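PDB 4E3X: delta-1-pyrroline-5-carboxylate dehydrogenase, mitochondrial from Mus musculus, which probably catalyses the NAD-dependent, irreversible oxidation of glutamate semialdehyde to glutamate, the second step in the degradation of proline. Local coordinates for residues Val229-Pro234 with Ile258-Pro263; Cys66-Glu71 with Asn103-Ala108; Gly217-Ala222 with Gly281-Gly286. All blocks are in the same frame, centred on the assembly; numbering follows the deposited sequence.

Contact 1 of 3, residues Val229-Pro234 with Ile258-Pro263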
ATOM      1  N   VAL B 229      17.124  -4.241  -0.434  1.00  5.40           N
ATOM      2  CA  VAL B 229      18.122  -4.659   0.532  1.00  5.67           C
ATOM      3  C   VAL B 229      17.559  -4.412   1.930  1.00  5.39           C
ATOM      4  O   VAL B 229      16.753  -3.508   2.136  1.00  6.18           O
ATOM      5  CB  VAL B 229      19.481  -3.958   0.320  1.00  6.36           C
ATOM      6  CG1 VAL B 229      20.059  -4.347  -1.032  1.00  7.32           C
ATOM      7  CG2 VAL B 229      19.351  -2.445   0.443  1.00  6.83           C
ATOM      8  N   VAL B 230      17.982  -5.230   2.884  1.00  5.33           N
ATOM      9  CA  VAL B 230      17.261  -5.367   4.142  1.00  5.38           C
ATOM     10  C   VAL B 230      18.205  -5.460   5.330  1.00  5.50           C
ATOM     11  O   VAL B 230      19.213  -6.175   5.275  1.00  6.34           O
ATOM     12  CB  VAL B 230      16.413  -6.666   4.122  1.00  5.66           C
ATOM     13  CG1 VAL B 230      15.690  -6.887   5.448  1.00  6.21           C
ATOM     14  CG2 VAL B 230      15.422  -6.689   2.944  1.00  5.96           C
ATOM     15  N   LEU B 231      17.883  -4.727   6.394  1.00  6.08           N
ATOM     16  CA  LEU B 231      18.425  -5.015   7.712  1.00  5.67           C
ATOM     17  C   LEU B 231      17.400  -5.827   8.479  1.00  5.51           C
ATOM     18  O   LEU B 231      16.297  -5.355   8.750  1.00  6.24           O
ATOM     19  CB  LEU B 231      18.748  -3.733   8.484  1.00  6.18           C
ATOM     20  CG  LEU B 231      20.168  -3.176   8.334  1.00  6.60           C
ATOM     21  CD1 LEU B 231      20.459  -2.757   6.900  1.00  7.33           C
ATOM     22  CD2 LEU B 231      20.398  -2.009   9.305  1.00  7.80           C
ATOM     23  N   TRP B 232      17.758  -7.066   8.791  1.00  5.47           N
ATOM     24  CA  TRP B 232      16.869  -7.957   9.520  1.00  6.15           C
ATOM     25  C   TRP B 232      17.279  -8.050  10.978  1.00  5.34           C
ATOM     26  O   TRP B 232      18.351  -8.564  11.292  1.00  6.15           O
ATOM     27  CB  TRP B 232      16.900  -9.337   8.876  1.00  6.22           C
ATOM     28  CG  TRP B 232      16.021 -10.361   9.526  1.00  5.68           C
ATOM     29  CD1 TRP B 232      14.964 -10.146  10.377  1.00  6.32           C
ATOM     30  CD2 TRP B 232      16.116 -11.777   9.357  1.00  5.57           C
ATOM     31  NE1 TRP B 232      14.405 -11.353  10.748  1.00  5.83           N
ATOM     32  CE2 TRP B 232      15.109 -12.365  10.151  1.00  6.53           C
ATOM     33  CE3 TRP B 232      16.978 -12.610   8.633  1.00  6.78           C
ATOM     34  CZ2 TRP B 232      14.922 -13.745  10.210  1.00  7.21           C
ATOM     35  CZ3 TRP B 232      16.793 -13.981   8.699  1.00  8.13           C
ATOM     36  CH2 TRP B 232      15.779 -14.533   9.488  1.00  7.34           C
ATOM     37  N   LYS B 233      16.414  -7.524  11.850  1.00  5.43           N
ATOM     38  CA  LYS B 233      16.526  -7.712  13.291  1.00  6.66           C
ATOM     39  C   LYS B 233      15.625  -8.883  13.688  1.00  6.76           C
ATOM     40  O   LYS B 233      14.418  -8.712  13.836  1.00  7.11           O
ATOM     41  CB  LYS B 233      16.095  -6.446  14.042  1.00  6.87           C
ATOM     42  CG  LYS B 233      16.153  -6.591  15.565  1.00  9.10           C
ATOM     43  CD  LYS B 233      14.994  -5.831  16.241  1.00 10.79           C
ATOM     44  CE  LYS B 233      14.840  -6.152  17.726  1.00 12.30           C
ATOM     45  NZ  LYS B 233      14.621  -7.605  17.965  1.00 12.13           N
ATOM     46  N   PRO B 234      16.204 -10.082  13.851  1.00  6.97           N
ATOM     47  CA  PRO B 234      15.377 -11.224  14.253  1.00  7.08           C
ATOM     48  C   PRO B 234      15.021 -11.156  15.734  1.00  6.47           C
ATOM     49  O   PRO B 234      15.632 -10.407  16.495  1.00  7.47           O
ATOM     50  CB  PRO B 234      16.280 -12.443  13.985  1.00  7.78           C
ATOM     51  CG  PRO B 234      17.490 -11.908  13.287  1.00  9.81           C
ATOM     52  CD  PRO B 234      17.610 -10.472  13.687  1.00  6.84           C
ATOM     53  N   ILE B 258      22.679  -8.095   0.830  1.00  6.45           N
ATOM     54  CA  ILE B 258      21.264  -8.012   0.479  1.00  6.81           C
ATOM     55  C   ILE B 258      20.365  -8.155   1.720  1.00  5.73           C
ATOM     56  O   ILE B 258      19.399  -7.403   1.889  1.00  6.95           O
ATOM     57  CB  ILE B 258      20.885  -9.030  -0.606  1.00  6.75           C
ATOM     58  CG1 ILE B 258      21.819  -8.879  -1.825  1.00  6.79           C
ATOM     59  CG2 ILE B 258      19.405  -8.894  -0.998  1.00  7.28           C
ATOM     60  CD1 ILE B 258      22.001  -7.430  -2.339  1.00  8.22           C
ATOM     61  N   ILE B 259      20.684  -9.112   2.592  1.00  5.01           N
ATOM     62  CA  ILE B 259      20.068  -9.172   3.913  1.00  5.67           C
ATOM     63  C   ILE B 259      21.196  -9.154   4.934  1.00  5.15           C
ATOM     64  O   ILE B 259      22.056 -10.040   4.929  1.00  6.54           O
ATOM     65  CB  ILE B 259      19.175 -10.413   4.124  1.00  6.43           C
ATOM     66  CG1 ILE B 259      17.987 -10.405   3.147  1.00  7.16           C
ATOM     67  CG2 ILE B 259      18.663 -10.440   5.564  1.00  6.68           C
ATOM     68  CD1 ILE B 259      17.138 -11.659   3.211  1.00  7.56           C
ATOM     69  N   GLN B 260      21.214  -8.121   5.777  1.00  5.89           N
ATOM     70  CA  GLN B 260      22.166  -8.023   6.870  1.00  5.72           C
ATOM     71  C   GLN B 260      21.518  -8.627   8.110  1.00  5.53           C
ATOM     72  O   GLN B 260      20.380  -8.293   8.449  1.00  6.72           O
ATOM     73  CB  GLN B 260      22.549  -6.560   7.115  1.00  6.46           C
ATOM     74  CG  GLN B 260      22.887  -5.773   5.844  1.00  6.72           C
ATOM     75  CD  GLN B 260      24.237  -6.124   5.229  1.00  6.46           C
ATOM     76  OE1 GLN B 260      24.624  -7.291   5.161  1.00  7.36           O
ATOM     77  NE2 GLN B 260      24.944  -5.102   4.738  1.00  7.44           N
ATOM     78  N   PHE B 261      22.220  -9.558   8.754  1.00  5.47           N
ATOM     79  CA  PHE B 261      21.675 -10.265   9.907  1.00  5.97           C
ATOM     80  C   PHE B 261      22.108  -9.503  11.152  1.00  5.81           C
ATOM     81  O   PHE B 261      23.260  -9.612  11.593  1.00  6.15           O
ATOM     82  CB  PHE B 261      22.187 -11.713   9.925  1.00  6.74           C
ATOM     83  CG  PHE B 261      21.484 -12.591  10.922  1.00  6.04           C
ATOM     84  CD1 PHE B 261      20.268 -13.174  10.605  1.00  6.68           C
ATOM     85  CD2 PHE B 261      22.053 -12.849  12.168  1.00  6.59           C
ATOM     86  CE1 PHE B 261      19.613 -13.983  11.526  1.00  7.40           C
ATOM     87  CE2 PHE B 261      21.412 -13.652  13.092  1.00  7.87           C
ATOM     88  CZ  PHE B 261      20.192 -14.223  12.770  1.00  8.12           C
ATOM     89  N   VAL B 262      21.197  -8.693  11.690  1.00  5.92           N
ATOM     90  CA  VAL B 262      21.556  -7.741  12.728  1.00  6.35           C
ATOM     91  C   VAL B 262      20.610  -7.745  13.931  1.00  6.37           C
ATOM     92  O   VAL B 262      19.823  -6.815  14.128  1.00  7.19           O
ATOM     93  CB  VAL B 262      21.739  -6.311  12.160  1.00  7.41           C
ATOM     94  CG1 VAL B 262      23.038  -6.236  11.376  1.00  8.10           C
ATOM     95  CG2 VAL B 262      20.563  -5.904  11.283  1.00  7.69           C
ATOM     96  N   PRO B 263      20.719  -8.783  14.770  1.00  6.51           N
ATOM     97  CA  PRO B 263      20.096  -8.717  16.097  1.00  6.42           C
ATOM     98  C   PRO B 263      20.483  -7.419  16.795  1.00  6.62           C
ATOM     99  O   PRO B 263      21.598  -6.934  16.610  1.00  7.15           O
ATOM    100  CB  PRO B 263      20.730  -9.898  16.842  1.00  8.68           C
ATOM    101  CG  PRO B 263      21.196 -10.838  15.758  1.00 10.06           C
ATOM    102  CD  PRO B 263      21.580  -9.970  14.608  1.00  7.67           C
TER
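Trp232 and Phe261, paired across two parallel strands, meet in a T-shaped (edge-to-face) stack: an edge of the phenyl ring stands over the six-membered ring of the indole, with centroids 5.5 Å apart and planes at 88°. Both side chains leave the sheet on the same face and run side by side, each with CG anti to its backbone N (chi1 -169° for Phe261), which brings the rings together beside the strands. Pro234 completes the cluster; its CG lies 3.5 Å from Phe261 CE1 and hangs over the same indole face, offset toward the rim. Ile259 CG2 packs on Trp232 CB at 3.9 Å and reaches CE3 of the indole.

Behind these side chains runs the backbone pairing that sets their register. Trp232 N donates to Gln260 O (2.9 Å) and Trp232 O accepts from Val262 N (2.9 Å), so both polar backbone atoms face strand 259-261. Two residues earlier, Val230 repeats the pattern, with its N to Ile258 O (2.8 Å) and Gln260 N to its O (2.8 Å). Of these four bonds the one from Val230 N to Ile258 O is the most bent, at 140°. Leu231 CD1 meets Gln260 CG at 4.0 Å on the other face of the sheet.

Strand 230-233, helix 239-251 and strand 259-261 form a beta-alpha-beta unit of the five-stranded parallel sheet of the NAD-binding domain, and Lys233, at the strand's end, is an NAD-binding residue. Trp232 NE1 is hydrogen-bonded to Ser208, another residue of the NAD site. The face bearing Val230, Ile259 and Trp232 is covered by helix 213-225, and Tyr246 of helix 239-251 flanks both rings; on the other face, Leu231 packs against helix 99-118.

Contact 2 of 3, residues Cys66-Glu71 with Asn103-Ala108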
ATOM      1  N   CYS B  66      26.543 -11.159  14.403  1.00  7.37           N
ATOM      2  CA  CYS B  66      25.901 -10.331  13.396  1.00  7.46           C
ATOM      3  C   CYS B  66      26.616 -10.608  12.072  1.00  7.29           C
ATOM      4  O   CYS B  66      27.813 -10.937  12.058  1.00  8.48           O
ATOM      5  CB  CYS B  66      26.027  -8.854  13.746  1.00  8.94           C
ATOM      6  SG  CYS B  66      25.094  -8.358  15.201  1.00  9.67           S
ATOM      7  N   VAL B  67      25.898 -10.502  10.961  1.00  7.20           N
ATOM      8  CA  VAL B  67      26.519 -10.703   9.656  1.00  7.51           C
ATOM      9  C   VAL B  67      26.243  -9.493   8.777  1.00  8.37           C
ATOM     10  O   VAL B  67      25.090  -9.173   8.477  1.00  8.73           O
ATOM     11  CB  VAL B  67      26.044 -11.994   8.942  1.00  8.59           C
ATOM     12  CG1 VAL B  67      26.795 -12.167   7.623  1.00  9.46           C
ATOM     13  CG2 VAL B  67      26.253 -13.211   9.832  1.00  9.74           C
ATOM     14  N   VAL B  68      27.317  -8.814   8.385  1.00  8.36           N
ATOM     15  CA  VAL B  68      27.237  -7.677   7.476  1.00  8.24           C
ATOM     16  C   VAL B  68      28.078  -8.036   6.255  1.00  8.03           C
ATOM     17  O   VAL B  68      29.281  -8.286   6.371  1.00  9.14           O
ATOM     18  CB  VAL B  68      27.743  -6.391   8.150  1.00  9.99           C
ATOM     19  CG1 VAL B  68      27.778  -5.237   7.160  1.00 11.81           C
ATOM     20  CG2 VAL B  68      26.861  -6.058   9.347  1.00 10.99           C
ATOM     21  N   GLY B  69      27.437  -8.115   5.092  1.00  8.07           N
ATOM     22  CA  GLY B  69      28.099  -8.673   3.925  1.00  8.51           C
ATOM     23  C   GLY B  69      28.395 -10.138   4.197  1.00  8.74           C
ATOM     24  O   GLY B  69      27.482 -10.932   4.455  1.00  9.49           O
ATOM     25  N   ASP B  70      29.676 -10.496   4.168  1.00 10.15           N
ATOM     26  CA  ASP B  70      30.097 -11.841   4.545  1.00 12.12           C
ATOM     27  C   ASP B  70      30.874 -11.824   5.853  1.00 12.18           C
ATOM     28  O   ASP B  70      31.402 -12.848   6.283  1.00 15.06           O
ATOM     29  CB  ASP B  70      30.925 -12.493   3.435  1.00 14.57           C
ATOM     30  CG  ASP B  70      30.085 -12.851   2.232  1.00 16.68           C
ATOM     31  OD1 ASP B  70      28.924 -13.258   2.439  1.00 16.87           O
ATOM     32  OD2 ASP B  70      30.570 -12.718   1.088  1.00 19.38           O
ATOM     33  N   GLU B  71      30.934 -10.658   6.484  1.00 10.71           N
ATOM     34  CA  GLU B  71      31.708 -10.500   7.713  1.00 11.08           C
ATOM     35  C   GLU B  71      30.901 -10.871   8.953  1.00 10.24           C
ATOM     36  O   GLU B  71      29.782 -10.400   9.133  1.00 11.30           O
ATOM     37  CB  GLU B  71      32.220  -9.061   7.862  1.00 14.71           C
ATOM     38  CG  GLU B  71      33.084  -8.848   9.108  1.00 20.34           C
ATOM     39  CD  GLU B  71      33.526  -7.401   9.316  1.00 24.87           C
ATOM     40  OE1 GLU B  71      33.185  -6.525   8.486  1.00 27.02           O
ATOM     41  OE2 GLU B  71      34.221  -7.146  10.325  1.00 25.91           O
ATOM     42  N   ASN B 103      24.639   1.250  11.221  1.00  7.26           N
ATOM     43  CA  ASN B 103      24.877   2.210  10.158  1.00  7.85           C
ATOM     44  C   ASN B 103      25.840   1.683   9.090  1.00  7.42           C
ATOM     45  O   ASN B 103      25.667   1.954   7.903  1.00  8.50           O
ATOM     46  CB  ASN B 103      25.317   3.559  10.734  1.00  9.44           C
ATOM     47  CG  ASN B 103      24.135   4.373  11.269  1.00 10.33           C
ATOM     48  OD1 ASN B 103      24.123   4.814  12.420  1.00 12.93           O
ATOM     49  ND2 ASN B 103      23.125   4.548  10.433  1.00  9.19           N
ATOM     50  N   ARG B 104      26.844   0.919   9.512  1.00  7.95           N
ATOM     51  CA  ARG B 104      27.737   0.258   8.572  1.00  9.05           C
ATOM     52  C   ARG B 104      26.960  -0.712   7.690  1.00  7.69           C
ATOM     53  O   ARG B 104      27.204  -0.809   6.481  1.00  8.81           O
ATOM     54  CB  ARG B 104      28.814  -0.510   9.321  1.00 11.72           C
ATOM     55  CG  ARG B 104      29.786  -1.174   8.393  1.00 14.56           C
ATOM     56  CD  ARG B 104      31.177  -1.095   8.956  1.00 18.14           C
ATOM     57  NE  ARG B 104      31.418  -2.149   9.931  1.00 20.98           N
ATOM     58  CZ  ARG B 104      31.679  -3.405   9.599  1.00 22.58           C
ATOM     59  NH1 ARG B 104      31.690  -3.756   8.324  1.00 21.81           N
ATOM     60  NH2 ARG B 104      31.919  -4.309  10.536  1.00 22.36           N
ATOM     61  N   ALA B 105      26.023  -1.433   8.300  1.00  6.74           N
ATOM     62  CA  ALA B 105      25.199  -2.387   7.568  1.00  6.67           C
ATOM     63  C   ALA B 105      24.323  -1.689   6.537  1.00  6.61           C
ATOM     64  O   ALA B 105      24.172  -2.179   5.417  1.00  7.17           O
ATOM     65  CB  ALA B 105      24.341  -3.193   8.530  1.00  7.72           C
ATOM     66  N   ILE B 106      23.742  -0.551   6.920  1.00  6.34           N
ATOM     67  CA  ILE B 106      22.962   0.258   5.981  1.00  6.39           C
ATOM     68  C   ILE B 106      23.821   0.689   4.793  1.00  6.77           C
ATOM     69  O   ILE B 106      23.432   0.514   3.638  1.00  7.48           O
ATOM     70  CB  ILE B 106      22.359   1.507   6.669  1.00  7.20           C
ATOM     71  CG1 ILE B 106      21.259   1.096   7.658  1.00  8.15           C
ATOM     72  CG2 ILE B 106      21.827   2.500   5.632  1.00  7.87           C
ATOM     73  CD1 ILE B 106      20.845   2.204   8.614  1.00  9.19           C
ATOM     74  N   ASP B 107      24.985   1.258   5.082  1.00  7.40           N
ATOM     75  CA  ASP B 107      25.840   1.763   4.009  1.00  7.90           C
ATOM     76  C   ASP B 107      26.206   0.655   3.024  1.00  7.30           C
ATOM     77  O   ASP B 107      26.162   0.862   1.813  1.00  9.11           O
ATOM     78  CB  ASP B 107      27.116   2.398   4.572  1.00 10.40           C
ATOM     79  CG  ASP B 107      26.845   3.621   5.429  1.00 14.57           C
ATOM     80  OD1 ASP B 107      25.696   4.112   5.448  1.00 16.80           O
ATOM     81  OD2 ASP B 107      27.796   4.092   6.087  1.00 17.38           O
ATOM     82  N   ALA B 108      26.561  -0.517   3.547  1.00  7.31           N
ATOM     83  CA  ALA B 108      26.970  -1.626   2.693  1.00  7.71           C
ATOM     84  C   ALA B 108      25.800  -2.185   1.899  1.00  7.41           C
ATOM     85  O   ALA B 108      25.952  -2.553   0.736  1.00  8.80           O
ATOM     86  CB  ALA B 108      27.640  -2.722   3.510  1.00  8.38           C
TER
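Glu71 OE1 is held by two nitrogens of Arg104, NH1 at 3.2 Å and NH2 at 3.3 Å, in a salt bridge made end-on by the guanidinium and focused on a single carboxylate oxygen. Both donors come from the same face of the carboxylate, whose plane is turned 37° from that of the guanidinium. NH1 comes on the syn side but tilted out of the carboxylate plane, and NH2 stands further above it. The bonds are bent, with angles of 145° and 140° at the hydrogens. Glu71 reaches out with an extended chain, and Arg104, bent at chi2 and chi3, crosses it at about a right angle.

Beneath this bridge the contact is apolar. Val68 turns its side chain toward helix 99-118 and straddles Ala105: CG1 lies 3.9 Å from Ala105 CA, and CG2 is 3.9 Å from Ala105 CB. Val68 CG1 also approaches Ala108 CB at 4.4 Å, one helical turn beyond Arg104.

Val68 and Glu71 are the first and last residues of a type II' beta turn, with Gly69 and Asp70 at its corners; Gly69 takes the positive phi, and backbone bonds between Val68 and Glu71 close the hairpin joining strands 62-68 and 71-73. Gln260 ties the two sides together from the neighbouring sheet, bonding to Gly69 N and Ala105 O. The chemistry is thus divided: a largely buried valine-alanine contact supplies the close packing, while the exposed, bent ion pair probably contributes more modestly at its border.

Contact 3 of 3, residues Gly217-Ala222 with Gly281-Gly286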
ATOM      1  N   GLY B 217      11.585 -15.261   8.054  1.00 10.25           N
ATOM      2  CA  GLY B 217      12.006 -15.552   6.697  1.00 10.46           C
ATOM      3  C   GLY B 217      11.236 -14.732   5.680  1.00  9.34           C
ATOM      4  O   GLY B 217      11.812 -14.225   4.715  1.00 10.25           O
ATOM      5  N   ASN B 218       9.931 -14.588   5.891  1.00  8.98           N
ATOM      6  CA  ASN B 218       9.106 -13.809   4.972  1.00  8.91           C
ATOM      7  C   ASN B 218       9.318 -12.298   5.097  1.00  7.95           C
ATOM      8  O   ASN B 218       9.374 -11.596   4.098  1.00  7.81           O
ATOM      9  CB  ASN B 218       7.624 -14.155   5.160  1.00  9.84           C
ATOM     10  CG  ASN B 218       6.749 -13.504   4.124  1.00 10.26           C
ATOM     11  OD1 ASN B 218       7.013 -13.605   2.928  1.00 11.38           O
ATOM     12  ND2 ASN B 218       5.717 -12.805   4.572  1.00 12.34           N
ATOM     13  N   LEU B 219       9.403 -11.792   6.322  1.00  7.54           N
ATOM     14  CA  LEU B 219       9.566 -10.354   6.522  1.00  7.80           C
ATOM     15  C   LEU B 219      10.842  -9.815   5.884  1.00  6.38           C
ATOM     16  O   LEU B 219      10.847  -8.715   5.340  1.00  7.28           O
ATOM     17  CB  LEU B 219       9.554 -10.005   8.007  1.00  8.39           C
ATOM     18  CG  LEU B 219       8.222 -10.128   8.744  1.00  9.15           C
ATOM     19  CD1 LEU B 219       8.463  -9.811  10.200  1.00 10.51           C
ATOM     20  CD2 LEU B 219       7.166  -9.193   8.164  1.00 10.35           C
ATOM     21  N   ALA B 220      11.923 -10.588   5.964  1.00  6.37           N
ATOM     22  CA  ALA B 220      13.176 -10.206   5.323  1.00  7.21           C
ATOM     23  C   ALA B 220      13.224 -10.666   3.866  1.00  6.09           C
ATOM     24  O   ALA B 220      13.739  -9.968   2.993  1.00  7.46           O
ATOM     25  CB  ALA B 220      14.356 -10.772   6.107  1.00  8.60           C
ATOM     26  N   GLY B 221      12.683 -11.850   3.598  1.00  6.25           N
ATOM     27  CA  GLY B 221      12.796 -12.482   2.291  1.00  6.72           C
ATOM     28  C   GLY B 221      11.936 -11.872   1.200  1.00  7.11           C
ATOM     29  O   GLY B 221      12.385 -11.717   0.068  1.00  6.99           O
ATOM     30  N   ALA B 222      10.691 -11.538   1.520  1.00  7.36           N
ATOM     31  CA  ALA B 222       9.811 -10.978   0.499  1.00  7.29           C
ATOM     32  C   ALA B 222      10.313  -9.635  -0.061  1.00  6.37           C
ATOM     33  O   ALA B 222      10.379  -9.472  -1.284  1.00  7.38           O
ATOM     34  CB  ALA B 222       8.378 -10.890   0.999  1.00  7.51           C
ATOM     35  N   GLY B 281      11.300   1.468   3.985  1.00  6.25           N
ATOM     36  CA  GLY B 281      10.245   0.592   4.448  1.00  6.93           C
ATOM     37  C   GLY B 281      10.572  -0.048   5.766  1.00  5.51           C
ATOM     38  O   GLY B 281      11.739  -0.259   6.089  1.00  6.02           O
ATOM     39  N   ILE B 282       9.529  -0.349   6.529  1.00  5.66           N
ATOM     40  CA  ILE B 282       9.639  -1.170   7.712  1.00  6.13           C
ATOM     41  C   ILE B 282       8.631  -2.293   7.562  1.00  6.58           C
ATOM     42  O   ILE B 282       7.447  -2.052   7.320  1.00  7.51           O
ATOM     43  CB  ILE B 282       9.361  -0.365   8.995  1.00  6.74           C
ATOM     44  CG1 ILE B 282      10.360   0.794   9.130  1.00  8.39           C
ATOM     45  CG2 ILE B 282       9.449  -1.273  10.199  1.00  8.58           C
ATOM     46  CD1 ILE B 282      10.086   1.701  10.314  1.00  9.85           C
ATOM     47  N   ASN B 283       9.115  -3.523   7.689  1.00  5.77           N
ATOM     48  CA  ASN B 283       8.257  -4.697   7.614  1.00  6.21           C
ATOM     49  C   ASN B 283       8.272  -5.330   8.998  1.00  5.46           C
ATOM     50  O   ASN B 283       9.262  -5.949   9.397  1.00  6.91           O
ATOM     51  CB  ASN B 283       8.761  -5.674   6.548  1.00  6.39           C
ATOM     52  CG  ASN B 283       7.662  -6.592   6.024  1.00  6.59           C
ATOM     53  OD1 ASN B 283       6.486  -6.409   6.347  1.00  7.65           O
ATOM     54  ND2 ASN B 283       8.038  -7.581   5.206  1.00  7.46           N
ATOM     55  N   PHE B 284       7.181  -5.130   9.733  1.00  6.81           N
ATOM     56  CA  PHE B 284       7.128  -5.381  11.161  1.00  7.91           C
ATOM     57  C   PHE B 284       6.067  -6.405  11.534  1.00  8.35           C
ATOM     58  O   PHE B 284       4.961  -6.402  10.990  1.00  9.39           O
ATOM     59  CB  PHE B 284       6.810  -4.061  11.870  1.00  7.99           C
ATOM     60  CG  PHE B 284       6.620  -4.192  13.363  1.00  8.52           C
ATOM     61  CD1 PHE B 284       5.349  -4.356  13.915  1.00  9.12           C
ATOM     62  CD2 PHE B 284       7.713  -4.138  14.216  1.00 10.03           C
ATOM     63  CE1 PHE B 284       5.181  -4.470  15.287  1.00  9.96           C
ATOM     64  CE2 PHE B 284       7.550  -4.257  15.582  1.00 10.87           C
ATOM     65  CZ  PHE B 284       6.283  -4.422  16.118  1.00 10.66           C
ATOM     66  N   THR B 285       6.398  -7.267  12.485  1.00  7.71           N
ATOM     67  CA  THR B 285       5.387  -8.078  13.163  1.00  9.02           C
ATOM     68  C   THR B 285       5.733  -8.112  14.645  1.00 10.59           C
ATOM     69  O   THR B 285       6.860  -8.440  15.007  1.00 11.08           O
ATOM     70  CB  THR B 285       5.258  -9.495  12.553  1.00 10.76           C
ATOM     71  OG1 THR B 285       4.860  -9.381  11.175  1.00 12.19           O
ATOM     72  CG2 THR B 285       4.210 -10.319  13.313  1.00 11.92           C
ATOM     73  N   GLY B 286       4.767  -7.745  15.485  1.00 10.20           N
ATOM     74  CA  GLY B 286       4.987  -7.607  16.917  1.00 11.73           C
ATOM     75  C   GLY B 286       3.834  -6.860  17.565  1.00 12.58           C
ATOM     76  O   GLY B 286       2.688  -7.016  17.148  1.00 14.70           O
TER
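Leu219 and Asn283 bury more surface here than any other residues, and they touch in two different ways. The side-chain amide of Asn283 reaches the helix backbone, ND2 donating to Leu219 O over 3.0 Å. The donor lies in the carbonyl plane and uses a lone pair, approaching well to the side of the carbonyl, with a C=O...N angle of 111°; Leu219 O itself lies somewhat out of the amide plane of Asn283. Leu219 CD2 sits over the face of the same amide, 3.4 Å from both Asn283 OD1 and Asn283 CG. One leucine therefore offers its carbonyl to the nitrogen of the amide and a methyl to its carbon and oxygen.

Thr285 is the third partner. Both methyls of Leu219, CD1 and CD2, reach Thr285 OG1 at 3.8 Å, and CD1 also meets Thr285 CB at 4.0 Å, the two side chains crossing at about a right angle. Leu219 CG stands anti to its own carbonyl carbon (chi1 -71°), which sends the branch toward the strand. Asn283 and Thr285, two residues apart, both turn toward helix 213-225, whereas Phe284 between them points away and packs against helix 288-300.

The helix runs nearly antiparallel to the strand, at 165°, with the segment axes 8.6 Å apart, and so covers one face of the parallel sheet in the NAD-binding domain. Ser208, an NAD-binding residue, touches Leu219, and Thr285 packs on Glu314, the proton acceptor of the active site.

Asn283 ND2 also bonds to Tyr537 OH. Chemically, a polar amide is accommodated within a buried helix-sheet interface by giving its ND2 two acceptors, Leu219 O and Tyr537 OH, which would restrict its rotation.

How the contacts relate
Contacts 1 and 3 share the parallel sheet, while contact 2 adjoins its outer strand 259-261. Contacts 1 and 2, with centres 8 Å apart, touch directly: Phe261 O lies 2.9 Å from Val67 N, a probable hydrogen bond. Contact 3, about 10 Å from contact 1 between centres, is joined to it through Ala220, whose CB is 3.8 Å from Trp232 CG. Contacts 2 and 3, about 18 Å apart between centres, do not touch. Lys233 takes part in contact 1, its side chain about 9 Å from a bound proline; segment 281-286 ends in Gly286, another NAD-binding residue. The Thr285 side chain lies about 4 Å from that of the proton acceptor Glu314 and about 7 Å from a bound proline.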